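Local atomic coordinates of uncharacterized protein (Clostridium leptum, PDB entry 4PW1), a protein that is of unknown function, an orphan protein whose fold is a nine-stranded antiparallel beta sheet surrounded by alpha-helices. Residues C181-S185 and I197-L201; V54-G60 and L107-Y112; T203-V208 and T232-L236. All blocks are in the same frame, centred on the assembly; numbering follows the deposited sequence.

Contact 1 (C181-S185 and I197-L201)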
loop_
_atom_site.group_PDB
_atom_site.type_symbol
_atom_site.label_atom_id
_atom_site.label_comp_id
_atom_site.label_asym_id
_atom_site.label_seq_id
_atom_site.Cartn_x
_atom_site.Cartn_y
_atom_site.Cartn_z
ATOM N N CYS B 181 -9.366 5.809 23.610
ATOM C CA CYS B 181 -8.032 6.446 23.631
ATOM C C CYS B 181 -7.780 7.279 24.903
ATOM O O CYS B 181 -6.725 7.153 25.542
ATOM C CB CYS B 181 -7.804 7.302 22.380
ATOM S SG CYS B 181 -7.631 6.338 20.829
ATOM N N GLN B 182 -8.760 8.105 25.249
ATOM C CA GLN B 182 -8.730 8.930 26.461
ATOM C C GLN B 182 -8.651 8.054 27.721
ATOM O O GLN B 182 -7.896 8.353 28.653
ATOM C CB GLN B 182 -9.998 9.807 26.503
ATOM C CG GLN B 182 -10.055 10.780 27.698
ATOM C CD GLN B 182 -8.940 11.788 27.617
ATOM O OE1 GLN B 182 -8.845 12.522 26.628
ATOM N NE2 GLN B 182 -8.008 11.733 28.570
HETATM N N MSE B 183 -9.431 6.970 27.765
HETATM C CA MSE B 183 -9.400 6.074 28.927
HETATM C C MSE B 183 -8.030 5.468 29.064
HETATM O O MSE B 183 -7.538 5.305 30.168
HETATM C CB MSE B 183 -10.379 4.898 28.868
HETATM C CG MSE B 183 -11.796 5.343 29.135
HETATM SE SE MSE B 183 -13.052 3.858 28.797
HETATM C CE MSE B 183 -11.953 2.475 29.708
ATOM N N LEU B 184 -7.410 5.063 27.953
ATOM C CA LEU B 184 -6.052 4.499 28.039
ATOM C C LEU B 184 -5.054 5.486 28.636
ATOM O O LEU B 184 -4.256 5.129 29.527
ATOM C CB LEU B 184 -5.579 4.033 26.669
ATOM C CG LEU B 184 -4.139 3.523 26.582
ATOM C CD1 LEU B 184 -3.903 2.349 27.517
ATOM C CD2 LEU B 184 -3.822 3.150 25.163
ATOM N N SER B 185 -5.075 6.718 28.137
ATOM C CA SER B 185 -4.206 7.751 28.660
ATOM C C SER B 185 -4.456 7.962 30.172
ATOM O O SER B 185 -3.505 8.005 30.967
ATOM C CB SER B 185 -4.442 9.065 27.900
ATOM O OG SER B 185 -3.693 10.125 28.476
ATOM N N ILE B 197 0.164 7.431 24.739
ATOM C CA ILE B 197 -0.894 7.905 23.836
ATOM C C ILE B 197 -1.364 9.365 24.068
ATOM O O ILE B 197 -1.842 10.028 23.140
ATOM C CB ILE B 197 -2.112 6.935 23.806
ATOM C CG1 ILE B 197 -2.937 7.259 22.542
ATOM C CG2 ILE B 197 -2.958 6.994 25.095
ATOM C CD1 ILE B 197 -3.910 6.190 22.116
ATOM N N GLY B 198 -1.222 9.864 25.298
ATOM C CA GLY B 198 -1.790 11.197 25.702
ATOM C C GLY B 198 -1.334 12.350 24.855
ATOM O O GLY B 198 -2.141 13.211 24.451
ATOM N N ASP B 199 -0.056 12.324 24.498
ATOM C CA ASP B 199 0.511 13.368 23.639
ATOM C C ASP B 199 -0.045 13.352 22.228
ATOM O O ASP B 199 0.086 14.364 21.509
ATOM C CB ASP B 199 2.050 13.280 23.579
ATOM C CG ASP B 199 2.728 13.719 24.867
ATOM O OD1 ASP B 199 2.040 14.166 25.758
ATOM O OD2 ASP B 199 3.962 13.600 24.993
ATOM N N ASN B 200 -0.627 12.218 21.796
ATOM C CA ASN B 200 -1.185 12.097 20.445
ATOM C C ASN B 200 -2.694 12.358 20.302
ATOM O O ASN B 200 -3.215 12.436 19.172
ATOM C CB ASN B 200 -0.820 10.711 19.874
ATOM C CG ASN B 200 0.647 10.593 19.540
ATOM O OD1 ASN B 200 1.348 11.609 19.389
ATOM N ND2 ASN B 200 1.130 9.337 19.421
ATOM N N LEU B 201 -3.386 12.514 21.441
ATOM C CA LEU B 201 -4.854 12.567 21.453
ATOM C C LEU B 201 -5.390 13.781 20.713
ATOM O O LEU B 201 -6.325 13.663 19.908
ATOM C CB LEU B 201 -5.421 12.551 22.895
ATOM C CG LEU B 201 -5.131 11.320 23.740
ATOM C CD1 LEU B 201 -5.673 11.542 25.155
ATOM C CD2 LEU B 201 -5.753 10.098 23.095
#
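Two consecutive helices of the layer around the sheet meet here: Ile197, just ahead of helix 198-210, and Leu201 in its first turn pack against Cys181, Leu184 and Ser185 on one side of helix 173-190. The two branches of Ile197 divide the work. Its CG1 lies anti to the backbone N (chi1 -162°), which carries CD1 toward Cys181, where it stops 3.9 Å from SG. CG2 presses in one turn further along the helix, 3.7 Å from the backbone N of Ser185, and also receives Leu184 CD2 at 3.9 Å, the Leu184 and Ile197 side chains crossing at about a right angle. Leu201 also uses both methyls, on neighbouring spots of the same helix face. CD2 is set 3.5 Å from Cys181 CB, while CD1 reaches Ser185 CB at 3.9 Å. The same CD1 lies 3.6 Å from OE1 of Gln182, whose side chain starts off away from Leu201 and then bends at chi2 to bring the amide back; its NE2 donates to Asp186 OD1 in the next turn. Ser185 faces the beginning of the second helix, with OG 3.5 Å from Gly198 CA, a close approach possible beside a residue that has no side chain. That hydroxyl is hydrogen-bonded to OD2 of Asp195, while OD1 of the same carboxylate accepts the backbone N-H groups of Ile197 and Gly198. Across the two segments themselves the touch is thus purely van der Waals, and a polar link between the helices runs through Asp195. One carboxylate satisfies both the buried serine hydroxyl and the N-H groups at the start of helix 198-210. This should hold the first turn in a defined position against helix 173-190, while the methyls of Ile197 and Leu201 fill the space between the two backbones.

Contact 2 (V54-G60 and L107-Y112)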
loop_
_atom_site.group_PDB
_atom_site.type_symbol
_atom_site.label_atom_id
_atom_site.label_comp_id
_atom_site.label_asym_id
_atom_site.label_seq_id
_atom_site.Cartn_x
_atom_site.Cartn_y
_atom_site.Cartn_z
ATOM N N VAL B 54 -4.216 -3.350 24.774
ATOM C CA VAL B 54 -4.990 -4.517 24.372
ATOM C C VAL B 54 -6.357 -4.511 25.061
ATOM O O VAL B 54 -7.402 -4.627 24.384
ATOM C CB VAL B 54 -4.246 -5.836 24.657
ATOM C CG1 VAL B 54 -5.152 -7.054 24.443
ATOM C CG2 VAL B 54 -2.971 -5.941 23.810
ATOM N N ARG B 55 -6.388 -4.341 26.385
ATOM C CA ARG B 55 -7.671 -4.344 27.098
ATOM C C ARG B 55 -8.596 -3.163 26.765
ATOM O O ARG B 55 -9.808 -3.334 26.626
ATOM C CB ARG B 55 -7.460 -4.408 28.623
ATOM C CG ARG B 55 -6.932 -5.744 29.140
ATOM C CD ARG B 55 -6.971 -5.756 30.668
ATOM N NE ARG B 55 -5.912 -4.902 31.193
ATOM C CZ ARG B 55 -4.679 -5.317 31.466
ATOM N NH1 ARG B 55 -4.284 -6.563 31.235
ATOM N NH2 ARG B 55 -3.792 -4.458 31.906
ATOM N N ILE B 56 -8.040 -1.968 26.667
ATOM C CA ILE B 56 -8.859 -0.755 26.556
ATOM C C ILE B 56 -9.156 -0.388 25.095
ATOM O O ILE B 56 -10.287 -0.037 24.760
ATOM C CB ILE B 56 -8.179 0.393 27.299
ATOM C CG1 ILE B 56 -8.175 0.097 28.806
ATOM C CG2 ILE B 56 -8.864 1.696 26.997
ATOM C CD1 ILE B 56 -7.276 1.012 29.611
ATOM N N LEU B 57 -8.163 -0.461 24.219
ATOM C CA LEU B 57 -8.422 -0.197 22.783
ATOM C C LEU B 57 -9.043 -1.409 22.118
ATOM O O LEU B 57 -9.969 -1.275 21.310
ATOM C CB LEU B 57 -7.151 0.211 22.015
ATOM C CG LEU B 57 -6.385 1.411 22.571
ATOM C CD1 LEU B 57 -5.202 1.778 21.699
ATOM C CD2 LEU B 57 -7.302 2.615 22.721
ATOM N N GLY B 58 -8.556 -2.597 22.451
ATOM C CA GLY B 58 -9.032 -3.827 21.798
ATOM C C GLY B 58 -10.313 -4.324 22.445
ATOM O O GLY B 58 -11.324 -4.511 21.811
ATOM N N GLY B 59 -10.254 -4.524 23.741
ATOM C CA GLY B 59 -11.423 -4.861 24.504
ATOM C C GLY B 59 -11.347 -6.227 25.141
ATOM O O GLY B 59 -12.317 -6.630 25.756
ATOM N N GLY B 60 -10.238 -6.962 25.075
ATOM C CA GLY B 60 -10.304 -8.300 25.698
ATOM C C GLY B 60 -10.155 -8.256 27.217
ATOM O O GLY B 60 -9.948 -7.186 27.793
ATOM N N LEU B 107 2.693 6.063 20.736
ATOM C CA LEU B 107 1.968 4.998 20.065
ATOM C C LEU B 107 1.523 5.504 18.715
ATOM O O LEU B 107 0.723 6.414 18.634
ATOM C CB LEU B 107 0.742 4.546 20.872
ATOM C CG LEU B 107 -0.080 3.408 20.266
ATOM C CD1 LEU B 107 0.745 2.102 20.248
ATOM C CD2 LEU B 107 -1.357 3.171 21.051
ATOM N N CYS B 108 2.051 4.908 17.658
ATOM C CA CYS B 108 1.739 5.347 16.285
ATOM C C CYS B 108 0.988 4.298 15.482
ATOM O O CYS B 108 0.570 4.556 14.367
ATOM C CB CYS B 108 3.035 5.748 15.569
ATOM S SG CYS B 108 4.304 4.471 15.436
ATOM N N TYR B 109 0.852 3.093 16.036
ATOM C CA TYR B 109 0.130 2.035 15.394
ATOM C C TYR B 109 -0.424 1.053 16.416
ATOM O O TYR B 109 0.275 0.643 17.313
ATOM C CB TYR B 109 0.985 1.321 14.331
ATOM C CG TYR B 109 0.195 0.295 13.548
ATOM C CD1 TYR B 109 -0.186 -0.921 14.141
ATOM C CD2 TYR B 109 -0.241 0.558 12.272
ATOM C CE1 TYR B 109 -0.951 -1.828 13.450
ATOM C CE2 TYR B 109 -1.025 -0.347 11.564
ATOM C CZ TYR B 109 -1.355 -1.523 12.150
ATOM O OH TYR B 109 -2.124 -2.396 11.481
ATOM N N PHE B 110 -1.715 0.737 16.282
ATOM C CA PHE B 110 -2.384 -0.305 17.047
ATOM C C PHE B 110 -3.424 -0.996 16.167
ATOM O O PHE B 110 -4.175 -0.332 15.499
ATOM C CB PHE B 110 -3.111 0.306 18.246
ATOM C CG PHE B 110 -3.887 -0.704 19.047
ATOM C CD1 PHE B 110 -5.194 -1.013 18.737
ATOM C CD2 PHE B 110 -3.292 -1.363 20.103
ATOM C CE1 PHE B 110 -5.898 -1.954 19.478
ATOM C CE2 PHE B 110 -3.970 -2.325 20.810
ATOM C CZ PHE B 110 -5.277 -2.627 20.501
ATOM N N SER B 111 -3.485 -2.320 16.173
ATOM C CA SER B 111 -4.619 -2.999 15.590
ATOM C C SER B 111 -4.887 -4.318 16.320
ATOM O O SER B 111 -3.939 -5.045 16.758
ATOM C CB SER B 111 -4.384 -3.238 14.083
ATOM O OG SER B 111 -3.424 -4.269 13.921
ATOM N N TYR B 112 -6.176 -4.629 16.423
ATOM C CA TYR B 112 -6.710 -5.762 17.147
ATOM C C TYR B 112 -7.725 -6.448 16.239
ATOM O O TYR B 112 -8.849 -5.985 16.097
ATOM C CB TYR B 112 -7.389 -5.210 18.390
ATOM C CG TYR B 112 -8.000 -6.182 19.360
ATOM C CD1 TYR B 112 -7.224 -6.818 20.316
ATOM C CD2 TYR B 112 -9.367 -6.372 19.395
ATOM C CE1 TYR B 112 -7.803 -7.667 21.256
ATOM C CE2 TYR B 112 -9.961 -7.215 20.330
ATOM C CZ TYR B 112 -9.174 -7.846 21.276
ATOM O OH TYR B 112 -9.754 -8.659 22.190
#
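Phe110 and Tyr112 each carry CG anti to the backbone N (chi1 177° and -178°), which extends both rings from strand 106-114 toward Leu57 and Gly58 at the end of helix 44-58; being two residues apart, they leave the strand on the same side. The helix passes over the strand nearly perpendicularly, and each ring presents a face to it. Gly58 CA sits almost over the middle of the Tyr112 ring, 3.5 Å from its centroid and 14° off the normal, a CH-pi contact with the backbone itself. The missing side chain is what lets helix and strand come together here, with CA of Gly58 and CA of Tyr112 only 5.5 Å apart. Leu57 CB makes the matching CH-pi contact with Phe110, 3.9 Å from the ring centroid and displaced toward the rim. Beyond it, Leu57 CD1 spreads over the inner part of the same ring and meets Leu107 CD2 at 4.1 Å. One turn back along the helix, Val54 CG1 touches Tyr112 CE1 at 4.2 Å. The helix ends in a wider pi-type turn, in which Gly59 N donates to Val54 O at 2.9 Å, and the positive phi of Gly59 then turns the chain past the tyrosine hydroxyl. Tyr112 OH lies 3.4 Å from Gly60 N, but the angle is too poor for a hydrogen bond. Gly58 O, 3.4 Å from Tyr112 CE2, is instead bonded to Arg244 NH2 from the neighbouring strand, and Tyr112 also stacks with Tyr96. The contact is thus made by CH-pi and apolar packing of a helix end on two aromatic rings. The arginine supplies its polar complement, probably offsetting the partial negative charge of the carbonyls at the helix C-terminus.

Contact 3 (T203-V208 and T232-L236)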
loop_
_atom_site.group_PDB
_atom_site.type_symbol
_atom_site.label_atom_id
_atom_site.label_comp_id
_atom_site.label_asym_id
_atom_site.label_seq_id
_atom_site.Cartn_x
_atom_site.Cartn_y
_atom_site.Cartn_z
ATOM N N THR B 203 -3.924 15.485 18.335
ATOM C CA THR B 203 -3.659 15.376 16.901
ATOM C C THR B 203 -4.669 14.441 16.225
ATOM O O THR B 203 -5.178 14.729 15.155
ATOM C CB THR B 203 -2.245 14.848 16.647
ATOM O OG1 THR B 203 -1.321 15.776 17.174
ATOM C CG2 THR B 203 -1.949 14.671 15.145
ATOM N N ILE B 204 -4.981 13.340 16.877
ATOM C CA ILE B 204 -5.920 12.390 16.312
ATOM C C ILE B 204 -7.298 13.039 16.151
ATOM O O ILE B 204 -7.936 12.958 15.086
ATOM C CB ILE B 204 -5.982 11.111 17.202
ATOM C CG1 ILE B 204 -4.642 10.363 17.135
ATOM C CG2 ILE B 204 -7.082 10.199 16.748
ATOM C CD1 ILE B 204 -4.478 9.336 18.245
ATOM N N TRP B 205 -7.746 13.707 17.211
ATOM C CA TRP B 205 -9.015 14.384 17.179
ATOM C C TRP B 205 -9.060 15.456 16.111
ATOM O O TRP B 205 -10.032 15.544 15.333
ATOM C CB TRP B 205 -9.250 14.959 18.573
ATOM C CG TRP B 205 -10.470 15.701 18.803
ATOM C CD1 TRP B 205 -11.700 15.191 19.128
ATOM C CD2 TRP B 205 -10.615 17.110 18.748
ATOM N NE1 TRP B 205 -12.598 16.222 19.322
ATOM C CE2 TRP B 205 -11.956 17.408 19.084
ATOM C CE3 TRP B 205 -9.734 18.171 18.507
ATOM C CZ2 TRP B 205 -12.412 18.724 19.191
ATOM C CZ3 TRP B 205 -10.217 19.477 18.548
ATOM C CH2 TRP B 205 -11.536 19.737 18.892
ATOM N N GLU B 206 -8.018 16.288 16.072
ATOM C CA GLU B 206 -7.970 17.392 15.137
ATOM C C GLU B 206 -7.953 16.913 13.660
ATOM O O GLU B 206 -8.566 17.537 12.793
ATOM C CB GLU B 206 -6.757 18.285 15.386
ATOM C CG GLU B 206 -6.737 19.544 14.532
ATOM C CD GLU B 206 -5.429 20.288 14.642
ATOM O OE1 GLU B 206 -4.458 19.688 14.157
ATOM O OE2 GLU B 206 -5.349 21.429 15.224
ATOM N N LEU B 207 -7.245 15.836 13.376
ATOM C CA LEU B 207 -7.266 15.322 12.023
ATOM C C LEU B 207 -8.651 14.906 11.581
ATOM O O LEU B 207 -9.098 15.276 10.468
ATOM C CB LEU B 207 -6.376 14.124 11.889
ATOM C CG LEU B 207 -4.919 14.504 11.778
ATOM C CD1 LEU B 207 -4.099 13.246 12.016
ATOM C CD2 LEU B 207 -4.638 15.157 10.439
ATOM N N VAL B 208 -9.368 14.199 12.446
ATOM C CA VAL B 208 -10.707 13.779 12.070
ATOM C C VAL B 208 -11.626 15.002 11.921
ATOM O O VAL B 208 -12.537 15.041 11.072
ATOM C CB VAL B 208 -11.274 12.758 13.067
ATOM C CG1 VAL B 208 -12.707 12.384 12.716
ATOM C CG2 VAL B 208 -10.433 11.527 13.053
ATOM N N THR B 232 1.235 15.455 8.204
ATOM C CA THR B 232 0.631 14.549 9.210
ATOM C C THR B 232 -0.539 13.771 8.616
ATOM O O THR B 232 -1.388 14.337 7.942
ATOM C CB THR B 232 0.134 15.316 10.425
ATOM O OG1 THR B 232 1.234 15.973 11.014
ATOM C CG2 THR B 232 -0.508 14.370 11.460
ATOM N N SER B 233 -0.583 12.473 8.829
ATOM C CA SER B 233 -1.706 11.728 8.327
ATOM C C SER B 233 -2.044 10.561 9.232
ATOM O O SER B 233 -1.220 10.083 10.027
ATOM C CB SER B 233 -1.433 11.282 6.866
ATOM O OG SER B 233 -0.467 10.270 6.835
HETATM N N MSE B 234 -3.270 10.092 9.096
HETATM C CA MSE B 234 -3.713 8.981 9.890
HETATM C C MSE B 234 -4.663 8.123 9.135
HETATM O O MSE B 234 -5.321 8.572 8.194
HETATM C CB MSE B 234 -4.285 9.565 11.174
HETATM C CG MSE B 234 -5.260 8.620 11.819
HETATM SE SE MSE B 234 -5.886 9.372 13.544
HETATM C CE MSE B 234 -6.974 10.514 12.633
ATOM N N VAL B 235 -4.711 6.854 9.531
ATOM C CA VAL B 235 -5.713 5.929 9.079
ATOM C C VAL B 235 -6.368 5.304 10.280
ATOM O O VAL B 235 -5.694 4.885 11.222
ATOM C CB VAL B 235 -5.082 4.824 8.214
ATOM C CG1 VAL B 235 -6.131 3.835 7.794
ATOM C CG2 VAL B 235 -4.404 5.421 7.023
ATOM N N LEU B 236 -7.694 5.354 10.296
ATOM C CA LEU B 236 -8.486 4.613 11.258
ATOM C C LEU B 236 -8.986 3.352 10.575
ATOM O O LEU B 236 -9.521 3.423 9.499
ATOM C CB LEU B 236 -9.656 5.462 11.737
ATOM C CG LEU B 236 -9.265 6.644 12.601
ATOM C CD1 LEU B 236 -10.477 7.533 12.876
ATOM C CD2 LEU B 236 -8.688 6.145 13.920
#
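Helix 203-208 lies across strand 233-236 almost perpendicularly (85°), the two axes 9.1 Å apart at their closest. Met234, modelled as selenomethionine, fills much of that gap: its chain runs out extended and bends only at chi3 (77°), which tucks the terminal methyl against the helix. SE rests 3.5 Å from Ile204 CG2. CE meets Leu207 CB at 3.7 Å and Val208 CG2 at 3.6 Å. Leu207 reaches on toward Thr232, its CD1 touching both Met234 CB and Thr232 CG2, each at 3.8 Å. At the opposite end of the contact Val208 CG2 also meets Leu236 CD1 at 4.0 Å, the side chains crossing at about a right angle. Ser233 turns its side chain away from the helix and hydrogen-bonds through OG to Ser22 OG of the second subunit, whereas Thr232 OG1 pairs with the C-terminal OXT of Tyr252. The chemistry thus splits by strand face: the touching atoms toward the helix are apolar, with the selenomethionine tip packed among Ile204, Leu207 and Val208, and the other side serves the subunit interface.

In the fold
Contacts 2 and 3 are both buried helix-on-sheet crossings, on strands 106-114 and 233-239 of the same sheet, with strand 244-251 running between them. Contact 2 relies on aromatic faces and glycine backbone, contact 3 on aliphatic groups and a selenomethionine. Contact 1 is only partly buried and joins helix to helix, with a carboxylate from the linker as its polar tie. It shares helix 198-210 with contact 3, so the start of that helix packs on helix 173-190 and its next turns on the sheet. Contact 1 also touches contact 2 directly, through Leu184 on Ile56 and Leu57, whereas contacts 2 and 3 stay about 6 Å apart at their nearest atoms.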